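Local coordinates for chitin oligosaccharide binding protein NagB2 (PDB 7EHU) that binds chitin oligosaccharides such as N,N'-diacetylchitobiose and N,N',N''-triacetylchitotriose, probably as the extracellular solute receptor of a sugar importer, at residues G146-Y152 with M271-W277; I117-L123 with K333-K337; L157-I163 with A179-I185. One frame throughout, in Å; residues are numbered along the deposited sequence.

Contact 1 (G146-Y152 with M271-W277). With NAG (2-acetamido-2-deoxy-beta-D-glucopyranose), chain B; NAG (2-acetamido-2-deoxy-beta-D-glucopyranose), chain C; NAG (2-acetamido-2-deoxy-beta-D-glucopyranose), chain D.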
loop_
_atom_site.group_PDB
_atom_site.type_symbol
_atom_site.label_atom_id
_atom_site.label_comp_id
_atom_site.label_asym_id
_atom_site.label_seq_id
_atom_site.Cartn_x
_atom_site.Cartn_y
_atom_site.Cartn_z
ATOM N N GLY A 146 -2.962 9.015 0.959
ATOM C CA GLY A 146 -3.892 7.958 1.298
ATOM C C GLY A 146 -3.858 6.850 0.249
ATOM O O GLY A 146 -3.256 6.990 -0.799
ATOM N N PHE A 147 -4.519 5.733 0.550
ATOM C CA PHE A 147 -4.661 4.666 -0.430
ATOM C C PHE A 147 -5.996 3.961 -0.253
ATOM O O PHE A 147 -6.575 3.933 0.836
ATOM C CB PHE A 147 -3.518 3.614 -0.368
ATOM C CG PHE A 147 -3.691 2.589 0.730
ATOM C CD1 PHE A 147 -3.362 2.884 2.058
ATOM C CD2 PHE A 147 -4.201 1.346 0.440
ATOM C CE1 PHE A 147 -3.547 1.949 3.052
ATOM C CE2 PHE A 147 -4.389 0.399 1.448
ATOM C CZ PHE A 147 -4.085 0.709 2.748
ATOM N N VAL A 148 -6.466 3.379 -1.358
ATOM C CA VAL A 148 -7.388 2.253 -1.325
ATOM C C VAL A 148 -6.806 1.186 -2.248
ATOM O O VAL A 148 -5.968 1.479 -3.111
ATOM C CB VAL A 148 -8.824 2.612 -1.770
ATOM C CG1 VAL A 148 -9.494 3.492 -0.721
ATOM C CG2 VAL A 148 -8.854 3.248 -3.140
ATOM N N GLU A 149 -7.260 -0.066 -2.066
ATOM C CA GLU A 149 -6.962 -1.163 -2.977
ATOM C C GLU A 149 -8.260 -1.651 -3.590
ATOM O O GLU A 149 -9.292 -1.662 -2.921
ATOM C CB GLU A 149 -6.200 -2.306 -2.283
ATOM C CG GLU A 149 -4.824 -1.867 -1.788
ATOM C CD GLU A 149 -4.006 -2.934 -1.122
ATOM O OE1 GLU A 149 -4.374 -4.139 -1.186
ATOM O OE2 GLU A 149 -2.971 -2.549 -0.508
ATOM N N GLY A 150 -8.179 -2.033 -4.861
ATOM C CA GLY A 150 -9.339 -2.481 -5.605
ATOM C C GLY A 150 -8.909 -2.931 -6.984
ATOM O O GLY A 150 -7.719 -3.011 -7.276
ATOM N N PHE A 151 -9.894 -3.239 -7.832
ATOM C CA PHE A 151 -9.640 -3.730 -9.186
ATOM C C PHE A 151 -9.657 -2.596 -10.202
ATOM O O PHE A 151 -10.711 -2.026 -10.490
ATOM C CB PHE A 151 -10.674 -4.772 -9.604
ATOM C CG PHE A 151 -10.504 -6.110 -8.951
ATOM C CD1 PHE A 151 -9.556 -7.014 -9.398
ATOM C CD2 PHE A 151 -11.306 -6.464 -7.877
ATOM C CE1 PHE A 151 -9.411 -8.255 -8.790
ATOM C CE2 PHE A 151 -11.173 -7.701 -7.279
ATOM C CZ PHE A 151 -10.230 -8.595 -7.736
ATOM N N TYR A 152 -8.498 -2.292 -10.763
ATOM C CA TYR A 152 -8.458 -1.597 -12.035
ATOM C C TYR A 152 -8.869 -2.601 -13.115
ATOM O O TYR A 152 -8.511 -3.780 -13.043
ATOM C CB TYR A 152 -7.035 -1.137 -12.317
ATOM C CG TYR A 152 -6.509 -0.067 -11.390
ATOM C CD1 TYR A 152 -6.664 1.283 -11.679
ATOM C CD2 TYR A 152 -5.814 -0.415 -10.230
ATOM C CE1 TYR A 152 -6.140 2.266 -10.849
ATOM C CE2 TYR A 152 -5.308 0.537 -9.413
ATOM C CZ TYR A 152 -5.456 1.876 -9.721
ATOM O OH TYR A 152 -4.908 2.815 -8.872
ATOM N N MET A 271 -7.731 -7.242 -15.695
ATOM C CA MET A 271 -7.843 -6.468 -14.466
ATOM C C MET A 271 -6.591 -6.644 -13.631
ATOM O O MET A 271 -5.760 -7.514 -13.888
ATOM C CB MET A 271 -9.099 -6.838 -13.670
ATOM C CG MET A 271 -9.055 -8.236 -13.082
ATOM S SD MET A 271 -10.662 -8.849 -12.504
ATOM C CE MET A 271 -11.245 -9.603 -14.012
ATOM N N LEU A 272 -6.488 -5.809 -12.604
ATOM C CA LEU A 272 -5.308 -5.743 -11.746
ATOM C C LEU A 272 -5.767 -5.290 -10.372
ATOM O O LEU A 272 -6.375 -4.223 -10.263
ATOM C CB LEU A 272 -4.318 -4.722 -12.312
ATOM C CG LEU A 272 -3.058 -4.466 -11.488
ATOM C CD1 LEU A 272 -2.033 -5.573 -11.743
ATOM C CD2 LEU A 272 -2.451 -3.143 -11.815
ATOM N N PHE A 273 -5.501 -6.077 -9.340
ATOM C CA PHE A 273 -5.809 -5.677 -7.977
ATOM C C PHE A 273 -4.602 -4.931 -7.420
ATOM O O PHE A 273 -3.504 -5.499 -7.336
ATOM C CB PHE A 273 -6.183 -6.883 -7.102
ATOM C CG PHE A 273 -6.851 -6.463 -5.830
ATOM C CD1 PHE A 273 -8.212 -6.236 -5.806
ATOM C CD2 PHE A 273 -6.119 -6.197 -4.686
ATOM C CE1 PHE A 273 -8.839 -5.784 -4.660
ATOM C CE2 PHE A 273 -6.750 -5.721 -3.536
ATOM C CZ PHE A 273 -8.100 -5.525 -3.516
ATOM N N ASP A 274 -4.772 -3.654 -7.117
ATOM C CA ASP A 274 -3.621 -2.847 -6.743
ATOM C C ASP A 274 -4.075 -1.647 -5.935
ATOM O O ASP A 274 -5.271 -1.341 -5.843
ATOM C CB ASP A 274 -2.852 -2.399 -7.998
ATOM C CG ASP A 274 -1.353 -2.316 -7.791
ATOM O OD1 ASP A 274 -0.902 -2.024 -6.653
ATOM O OD2 ASP A 274 -0.627 -2.459 -8.779
ATOM N N GLY A 275 -3.089 -0.977 -5.333
ATOM C CA GLY A 275 -3.339 0.240 -4.618
ATOM C C GLY A 275 -3.443 1.443 -5.522
ATOM O O GLY A 275 -2.979 1.445 -6.664
ATOM N N SER A 276 -4.044 2.501 -4.983
ATOM C CA SER A 276 -4.337 3.688 -5.782
ATOM C C SER A 276 -3.085 4.439 -6.170
ATOM O O SER A 276 -3.141 5.276 -7.078
ATOM C CB SER A 276 -5.386 4.557 -5.110
ATOM O OG SER A 276 -5.075 4.786 -3.753
ATOM N N TRP A 277 -1.952 4.115 -5.551
ATOM C CA TRP A 277 -0.653 4.670 -5.946
ATOM C C TRP A 277 -0.182 4.153 -7.302
ATOM O O TRP A 277 0.814 4.662 -7.822
ATOM C CB TRP A 277 0.396 4.338 -4.849
ATOM C CG TRP A 277 0.576 2.842 -4.723
ATOM C CD1 TRP A 277 1.235 2.013 -5.594
ATOM C CD2 TRP A 277 0.028 1.983 -3.711
ATOM N NE1 TRP A 277 1.122 0.705 -5.205
ATOM C CE2 TRP A 277 0.383 0.660 -4.048
ATOM C CE3 TRP A 277 -0.726 2.208 -2.557
ATOM C CZ2 TRP A 277 -0.008 -0.427 -3.277
ATOM C CZ3 TRP A 277 -1.106 1.129 -1.789
ATOM C CH2 TRP A 277 -0.739 -0.173 -2.145
HETATM C C1 NAG B . 4.553 6.509 -6.733
HETATM C C2 NAG B . 4.659 4.982 -6.896
HETATM C C3 NAG B . 4.072 4.264 -5.687
HETATM C C4 NAG B . 4.508 4.896 -4.369
HETATM C C5 NAG B . 4.422 6.414 -4.426
HETATM C C6 NAG B . 4.976 7.089 -3.197
HETATM C C7 NAG B . 4.498 4.062 -9.193
HETATM C C8 NAG B . 3.549 3.722 -10.314
HETATM N N2 NAG B . 3.938 4.576 -8.093
HETATM O O1 NAG B . 5.200 7.157 -7.772
HETATM O O3 NAG B . 4.441 2.889 -5.768
HETATM O O4 NAG B . 3.559 4.534 -3.367
HETATM O O5 NAG B . 5.159 6.899 -5.549
HETATM O O6 NAG B . 6.248 6.574 -2.844
HETATM O O7 NAG B . 5.711 3.853 -9.270
HETATM C C1 NAG C . 3.912 3.518 -2.440
HETATM C C2 NAG C . 2.876 3.611 -1.334
HETATM C C3 NAG C . 2.984 2.422 -0.384
HETATM C C4 NAG C . 3.045 1.101 -1.138
HETATM C C5 NAG C . 4.133 1.193 -2.199
HETATM C C6 NAG C . 4.261 -0.033 -3.068
HETATM C C7 NAG C . 2.294 5.946 -0.732
HETATM C C8 NAG C . 2.678 7.115 0.117
HETATM N N2 NAG C . 3.051 4.849 -0.587
HETATM O O3 NAG C . 1.866 2.472 0.489
HETATM O O4 NAG C . 3.408 0.058 -0.238
HETATM O O5 NAG C . 3.827 2.285 -3.074
HETATM O O6 NAG C . 5.359 0.095 -3.966
HETATM O O7 NAG C . 1.333 5.990 -1.494
HETATM C C1 NAG D . 2.436 -0.899 0.075
HETATM C C2 NAG D . 3.103 -1.977 0.893
HETATM C C3 NAG D . 2.068 -2.962 1.436
HETATM C C4 NAG D . 0.977 -2.215 2.195
HETATM C C5 NAG D . 0.379 -1.117 1.320
HETATM C C6 NAG D . -0.641 -0.262 2.041
HETATM C C7 NAG D . 5.429 -2.600 0.442
HETATM C C8 NAG D . 6.357 -3.407 -0.425
HETATM N N2 NAG D . 4.131 -2.676 0.141
HETATM O O3 NAG D . 2.739 -3.888 2.281
HETATM O O4 NAG D . -0.087 -3.082 2.579
HETATM O O5 NAG D . 1.431 -0.256 0.855
HETATM O O6 NAG D . -0.080 0.393 3.169
HETATM O O7 NAG D . 5.838 -1.921 1.385
HETATM O O HOH W 1 -2.636 5.780 -3.066
HETATM O O HOH W 2 -6.742 1.040 -5.866
#
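Antiparallel strands 146-152 and 271-275 pair in the mixed sheet of a periplasmic-binding-protein fold, and where the pairing ends F147 and W277 enter the sugar pocket. G150-D274 and Y152-L272 are the hydrogen-bonded pairs; E149-G275 and F151-F273 are non-hydrogen-bonded. Beyond G275 the second chain turns into a 3-10 segment, and S276 OG takes over the pairing by accepting a nearly straight bond from V148 N at 3.1 Å. A water joins that same hydroxyl to G146 O, while another donates to both V148 O and D274 O. On the side of the sheet that carries E149, the edge of F273 meets the face of F151 at 75° between planes, CD1 poised over the ring centre and 3.6 Å from F151 CE2. M271 SD comes obliquely to the F151 ring, 4.4 Å from its centroid, a Met-aromatic contact. W277 offers an indole face to the glycan. Its CG sits between the backbone N and the carbonyl carbon (chi1 63°), which lays the indole back over G275 CA; a CB on G275 would run into W277 CH2. The opposite indole face carries the middle sugar, NAG of chain C, with C4 above the centre. At the rim E149 OE2 is 3.6 Å from W277 CH2, and F147 CB is 3.7 Å from W277 CZ3. F147 turns a ring face to the next sugar, its CZ 3.6 Å from C6 of NAG in chain D. Y257, outside both segments, bonds W277 NE1 and D274 OD1 through its hydroxyl. The reducing-end sugar also bonds to the backbone: N2 of NAG in chain B donates to W277 O at 3.1 Å, almost straight at 170°.

Contact 2 (I117-L123 with K333-K337)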
loop_
_atom_site.group_PDB
_atom_site.type_symbol
_atom_site.label_atom_id
_atom_site.label_comp_id
_atom_site.label_asym_id
_atom_site.label_seq_id
_atom_site.Cartn_x
_atom_site.Cartn_y
_atom_site.Cartn_z
ATOM N N ILE A 117 6.093 19.536 17.342
ATOM C CA ILE A 117 6.473 20.041 16.032
ATOM C C ILE A 117 5.241 20.383 15.215
ATOM O O ILE A 117 5.193 21.421 14.540
ATOM C CB ILE A 117 7.371 19.025 15.305
ATOM C CG1 ILE A 117 8.742 19.003 15.964
ATOM C CG2 ILE A 117 7.462 19.348 13.805
ATOM C CD1 ILE A 117 9.511 17.726 15.712
ATOM N N LEU A 118 4.227 19.518 15.255
ATOM C CA LEU A 118 3.027 19.802 14.483
ATOM C C LEU A 118 2.342 21.074 14.962
ATOM O O LEU A 118 1.855 21.871 14.146
ATOM C CB LEU A 118 2.057 18.628 14.527
ATOM C CG LEU A 118 2.539 17.351 13.832
ATOM C CD1 LEU A 118 1.463 16.291 13.934
ATOM C CD2 LEU A 118 2.920 17.567 12.378
ATOM N N LYS A 119 2.280 21.280 16.283
ATOM C CA LYS A 119 1.758 22.541 16.811
ATOM C C LYS A 119 2.577 23.728 16.306
ATOM O O LYS A 119 2.028 24.742 15.863
ATOM C CB LYS A 119 1.743 22.491 18.346
ATOM C CG LYS A 119 0.991 23.641 19.004
ATOM C CD LYS A 119 1.218 23.703 20.516
ATOM C CE LYS A 119 1.231 25.177 21.020
ATOM N NZ LYS A 119 1.742 25.323 22.405
ATOM N N GLU A 120 3.903 23.614 16.357
ATOM C CA GLU A 120 4.768 24.699 15.891
ATOM C C GLU A 120 4.503 25.039 14.428
ATOM O O GLU A 120 4.523 26.211 14.050
ATOM C CB GLU A 120 6.237 24.303 16.061
ATOM C CG GLU A 120 7.227 25.383 15.622
ATOM C CD GLU A 120 8.667 25.081 16.010
ATOM O OE1 GLU A 120 8.902 24.478 17.078
ATOM O OE2 GLU A 120 9.565 25.456 15.234
ATOM N N LEU A 121 4.285 24.031 13.592
ATOM C CA LEU A 121 4.157 24.210 12.153
ATOM C C LEU A 121 2.715 24.420 11.694
ATOM O O LEU A 121 2.476 24.541 10.492
ATOM C CB LEU A 121 4.749 23.001 11.429
ATOM C CG LEU A 121 6.243 22.784 11.643
ATOM C CD1 LEU A 121 6.701 21.542 10.877
ATOM C CD2 LEU A 121 7.061 23.993 11.245
ATOM N N GLY A 122 1.748 24.452 12.609
ATOM C CA GLY A 122 0.362 24.604 12.226
ATOM C C GLY A 122 -0.282 23.398 11.578
ATOM O O GLY A 122 -1.311 23.550 10.910
ATOM N N LEU A 123 0.266 22.201 11.797
ATOM C CA LEU A 123 -0.119 20.989 11.081
ATOM C C LEU A 123 -0.954 20.027 11.920
ATOM O O LEU A 123 -1.329 18.969 11.416
ATOM C CB LEU A 123 1.147 20.277 10.573
ATOM C CG LEU A 123 1.848 20.933 9.380
ATOM C CD1 LEU A 123 3.229 20.282 9.174
ATOM C CD2 LEU A 123 1.028 20.842 8.109
ATOM N N LYS A 333 12.661 19.791 10.947
ATOM C CA LYS A 333 11.447 20.593 11.037
ATOM C C LYS A 333 11.210 21.360 9.743
ATOM O O LYS A 333 10.071 21.480 9.286
ATOM C CB LYS A 333 11.545 21.562 12.211
ATOM C CG LYS A 333 11.449 20.909 13.577
ATOM C CD LYS A 333 11.100 21.930 14.671
ATOM C CE LYS A 333 11.964 21.803 15.915
ATOM N NZ LYS A 333 11.868 23.039 16.748
ATOM N N ALA A 334 12.273 21.902 9.149
ATOM C CA ALA A 334 12.136 22.625 7.887
ATOM C C ALA A 334 11.673 21.701 6.769
ATOM O O ALA A 334 10.855 22.093 5.927
ATOM C CB ALA A 334 13.452 23.322 7.520
ATOM N N PHE A 335 12.183 20.471 6.748
ATOM C CA PHE A 335 11.732 19.513 5.753
ATOM C C PHE A 335 10.240 19.228 5.919
ATOM O O PHE A 335 9.485 19.220 4.937
ATOM C CB PHE A 335 12.520 18.203 5.861
ATOM C CG PHE A 335 11.948 17.111 4.995
ATOM C CD1 PHE A 335 12.172 17.109 3.625
ATOM C CD2 PHE A 335 11.131 16.140 5.529
ATOM C CE1 PHE A 335 11.621 16.146 2.816
ATOM C CE2 PHE A 335 10.571 15.161 4.712
ATOM C CZ PHE A 335 10.803 15.176 3.355
ATOM N N ILE A 336 9.793 18.995 7.158
ATOM C CA ILE A 336 8.372 18.736 7.397
ATOM C C ILE A 336 7.539 19.920 6.909
ATOM O O ILE A 336 6.525 19.756 6.217
ATOM C CB ILE A 336 8.113 18.400 8.879
ATOM C CG1 ILE A 336 8.775 17.071 9.262
ATOM C CG2 ILE A 336 6.615 18.381 9.206
ATOM C CD1 ILE A 336 8.868 16.853 10.735
ATOM N N LYS A 337 7.983 21.130 7.255
ATOM C CA LYS A 337 7.291 22.346 6.852
ATOM C C LYS A 337 7.146 22.438 5.343
ATOM O O LYS A 337 6.110 22.900 4.831
ATOM C CB LYS A 337 8.064 23.556 7.379
ATOM C CG LYS A 337 7.494 24.903 6.945
ATOM C CD LYS A 337 8.404 26.089 7.279
ATOM C CE LYS A 337 9.693 26.046 6.522
ATOM N NZ LYS A 337 9.631 26.832 5.242
#
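E120 stretches out with CG opposite its backbone N (chi1 -179°) and the chain extended beyond, while K333 sets off beside its own backbone N (chi1 -72°) and bends at chi3. The two side chains meet at about a right angle, and K333 NZ reaches E120 OE1 at 3.3 Å, a salt bridge whose hydrogen bond is weak. It lies at the outer margin of the contact. Before reaching the carboxylate, the lysine spends its aliphatic length on I117, where CD lies 4.0 Å from I117 CG1. Deeper in, I336 is the apolar centre. Its CG2 touches two leucines, L121 CD1 at 3.6 Å and L123 CD1 at 3.9 Å, and its CD1 faces I117 CG2. L121 uses both branches: CD1 also rests 3.7 Å from K333 O, and CD2 meets K337 CB at 4.0 Å. The ammonium group of K337 turns elsewhere, to a salt bridge with E60. G122, at positive phi, forms a Schellman motif that turns the chain back, so L123 can add its CD1 to the same apolar cluster. The axes of the two short helical segments come no nearer than 10.7 Å and cross at -58°, a spacing bridged by these large side chains. I336 also packs on L142 and F320 of the sheet, so the pair belongs to the helical layer that flanks the sheet in the α/β lobes of solute-binding proteins.

Contact 3 (L157-I163 with A179-I185)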
loop_
_atom_site.group_PDB
_atom_site.type_symbol
_atom_site.label_atom_id
_atom_site.label_comp_id
_atom_site.label_asym_id
_atom_site.label_seq_id
_atom_site.Cartn_x
_atom_site.Cartn_y
_atom_site.Cartn_z
ATOM N N LEU A 157 -11.444 -4.866 -22.921
ATOM C CA LEU A 157 -11.359 -6.317 -22.837
ATOM C C LEU A 157 -12.614 -6.899 -22.206
ATOM O O LEU A 157 -13.084 -7.962 -22.617
ATOM C CB LEU A 157 -10.117 -6.726 -22.048
ATOM C CG LEU A 157 -8.773 -6.445 -22.713
ATOM C CD1 LEU A 157 -7.647 -6.766 -21.744
ATOM C CD2 LEU A 157 -8.588 -7.218 -24.025
ATOM N N PHE A 158 -13.171 -6.229 -21.192
ATOM C CA PHE A 158 -14.437 -6.692 -20.633
ATOM C C PHE A 158 -15.510 -6.746 -21.718
ATOM O O PHE A 158 -16.204 -7.751 -21.863
ATOM C CB PHE A 158 -14.890 -5.794 -19.464
ATOM C CG PHE A 158 -14.408 -6.239 -18.095
ATOM C CD1 PHE A 158 -13.094 -6.641 -17.888
ATOM C CD2 PHE A 158 -15.263 -6.223 -17.000
ATOM C CE1 PHE A 158 -12.644 -7.008 -16.622
ATOM C CE2 PHE A 158 -14.820 -6.606 -15.738
ATOM C CZ PHE A 158 -13.513 -7.019 -15.558
ATOM N N ALA A 159 -15.648 -5.663 -22.495
ATOM C CA ALA A 159 -16.619 -5.647 -23.594
ATOM C C ALA A 159 -16.332 -6.741 -24.621
ATOM O O ALA A 159 -17.266 -7.377 -25.133
ATOM C CB ALA A 159 -16.643 -4.272 -24.266
ATOM N N ASP A 160 -15.047 -6.997 -24.914
ATOM C CA ASP A 160 -14.718 -8.081 -25.835
ATOM C C ASP A 160 -15.301 -9.408 -25.360
ATOM O O ASP A 160 -15.673 -10.258 -26.180
ATOM C CB ASP A 160 -13.200 -8.233 -25.967
ATOM C CG ASP A 160 -12.526 -7.075 -26.699
ATOM O OD1 ASP A 160 -13.197 -6.337 -27.445
ATOM O OD2 ASP A 160 -11.292 -6.938 -26.555
ATOM N N ALA A 161 -15.363 -9.612 -24.046
ATOM C CA ALA A 161 -15.863 -10.843 -23.452
ATOM C C ALA A 161 -17.346 -10.776 -23.121
ATOM O O ALA A 161 -17.864 -11.691 -22.476
ATOM C CB ALA A 161 -15.065 -11.183 -22.184
ATOM N N GLY A 162 -18.032 -9.718 -23.537
ATOM C CA GLY A 162 -19.454 -9.612 -23.316
ATOM C C GLY A 162 -19.869 -9.084 -21.962
ATOM O O GLY A 162 -21.054 -9.173 -21.619
ATOM N N ILE A 163 -18.939 -8.544 -21.185
ATOM C CA ILE A 163 -19.213 -8.073 -19.835
ATOM C C ILE A 163 -19.417 -6.571 -19.964
ATOM O O ILE A 163 -18.491 -5.857 -20.372
ATOM C CB ILE A 163 -17.990 -8.308 -18.946
ATOM C CG1 ILE A 163 -17.507 -9.746 -19.038
ATOM C CG2 ILE A 163 -18.374 -7.999 -17.483
ATOM C CD1 ILE A 163 -16.137 -9.945 -18.378
ATOM N N ALA A 179 -16.000 -15.618 -18.534
ATOM C CA ALA A 179 -16.143 -15.092 -19.892
ATOM C C ALA A 179 -14.806 -14.628 -20.456
ATOM O O ALA A 179 -14.522 -14.816 -21.649
ATOM C CB ALA A 179 -17.148 -13.935 -19.892
ATOM N N LEU A 180 -13.976 -14.007 -19.619
ATOM C CA LEU A 180 -12.657 -13.582 -20.073
ATOM C C LEU A 180 -11.802 -14.792 -20.423
ATOM O O LEU A 180 -11.177 -14.836 -21.492
ATOM C CB LEU A 180 -11.979 -12.753 -18.984
ATOM C CG LEU A 180 -12.591 -11.368 -18.735
ATOM C CD1 LEU A 180 -12.203 -10.850 -17.353
ATOM C CD2 LEU A 180 -12.181 -10.370 -19.817
ATOM N N LYS A 181 -11.797 -15.804 -19.545
ATOM C CA LYS A 181 -11.037 -17.026 -19.797
ATOM C C LYS A 181 -11.490 -17.689 -21.092
ATOM O O LYS A 181 -10.660 -18.160 -21.876
ATOM C CB LYS A 181 -11.203 -17.968 -18.599
ATOM C CG LYS A 181 -10.281 -19.205 -18.552
ATOM C CD LYS A 181 -8.798 -18.830 -18.455
ATOM C CE LYS A 181 -7.888 -20.046 -18.429
ATOM N NZ LYS A 181 -8.157 -20.963 -19.571
ATOM N N ALA A 182 -12.800 -17.688 -21.359
ATOM C CA ALA A 182 -13.324 -18.345 -22.557
ATOM C C ALA A 182 -12.858 -17.654 -23.830
ATOM O O ALA A 182 -12.791 -18.290 -24.896
ATOM C CB ALA A 182 -14.849 -18.379 -22.497
ATOM N N LYS A 183 -12.551 -16.361 -23.750
ATOM C CA LYS A 183 -11.982 -15.619 -24.862
ATOM C C LYS A 183 -10.460 -15.646 -24.884
ATOM O O LYS A 183 -9.859 -14.916 -25.681
ATOM C CB LYS A 183 -12.427 -14.162 -24.805
ATOM C CG LYS A 183 -13.886 -13.838 -25.058
ATOM C CD LYS A 183 -14.390 -14.048 -26.484
ATOM C CE LYS A 183 -13.544 -13.190 -27.396
ATOM N NZ LYS A 183 -14.181 -12.478 -28.521
ATOM N N ASN A 184 -9.825 -16.445 -24.022
ATOM C CA ASN A 184 -8.368 -16.505 -23.936
ATOM C C ASN A 184 -7.774 -15.125 -23.626
ATOM O O ASN A 184 -6.712 -14.753 -24.126
ATOM C CB ASN A 184 -7.763 -17.159 -25.184
ATOM C CG ASN A 184 -8.081 -18.658 -25.274
ATOM O OD1 ASN A 184 -8.585 -19.258 -24.320
ATOM N ND2 ASN A 184 -7.820 -19.248 -26.426
ATOM N N ILE A 185 -8.478 -14.355 -22.793
ATOM C CA ILE A 185 -7.965 -13.120 -22.208
ATOM C C ILE A 185 -7.506 -13.477 -20.801
ATOM O O ILE A 185 -8.308 -13.963 -19.992
ATOM C CB ILE A 185 -9.038 -12.013 -22.169
ATOM C CG1 ILE A 185 -9.506 -11.636 -23.583
ATOM C CG2 ILE A 185 -8.518 -10.782 -21.438
ATOM C CD1 ILE A 185 -10.842 -10.904 -23.611
HETATM O O HOH W 3 -14.760 -10.101 -28.945
#
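The F158 ring has I163 CD1 over one face, 4.0 Å above its plane and offset toward the rim, while L180 approaches obliquely with CD1 3.9 Å from F158 CE1. Y153 meets the same ring with the planes at about 45°, and P167, A270 and M271 add further contacts to it. L180 lies between the ends of helices 155-160 and 170-182. With CG beside its backbone N (chi1 -70°), its two methyls fork: CD1 goes to the phenylalanine, and CD2 goes to A161 CB and to L157 O, each at 3.8 Å. I163 crosses it at about a right angle, its CD1 3.8 Å from L180 CG. With an alanine in place of L180, both methyls go, which would probably leave a gap between A161 and the F158 ring and let I163 CD1 shift. Both helices stop in Schellman motifs, with G162 and N184 as their C-prime residues at positive phi. Each turn returns an isoleucine to the interface: I163 N bonds back to F158 O, and I185 N to L180 O. I185 thus lies alongside the first helix, CD1 3.8 Å from L157 O and CG2 close to L157 CD1. A161 comes close enough to the other helix for A179 CB to lie 3.5 Å from A161 O. At the solvent side K183, bent at three successive torsions, folds its chain along the end of helix 155-160. Its CG packs against A161 CA at 3.9 Å, and its ammonium group donates to a water that in turn donates to D160 O. The D160 carboxylate is engaged elsewhere, OD2 forming a salt bridge with K156.

Along the chain the three contacts are nested: contact 3 closes a short loop inside the one closed by contact 1, and contact 2 encloses both. Contact 1 lies centrally at the sugar pocket, while contacts 2 and 3 sit on opposite sides of the chain's centre, their centres about 52 Å apart. Contact 1 is about 21 Å from contact 3, centre to centre, and touches it: M271 CE packs 3.7 Å from L180 CD1 and near F158 CZ. Strand 138-154 runs directly into helix 155-160, continuing the link. Contact 2, about 31 Å from contact 1 by centres, does not touch it. The ligand site is thus in the middle, with remote helix pairs out on either side.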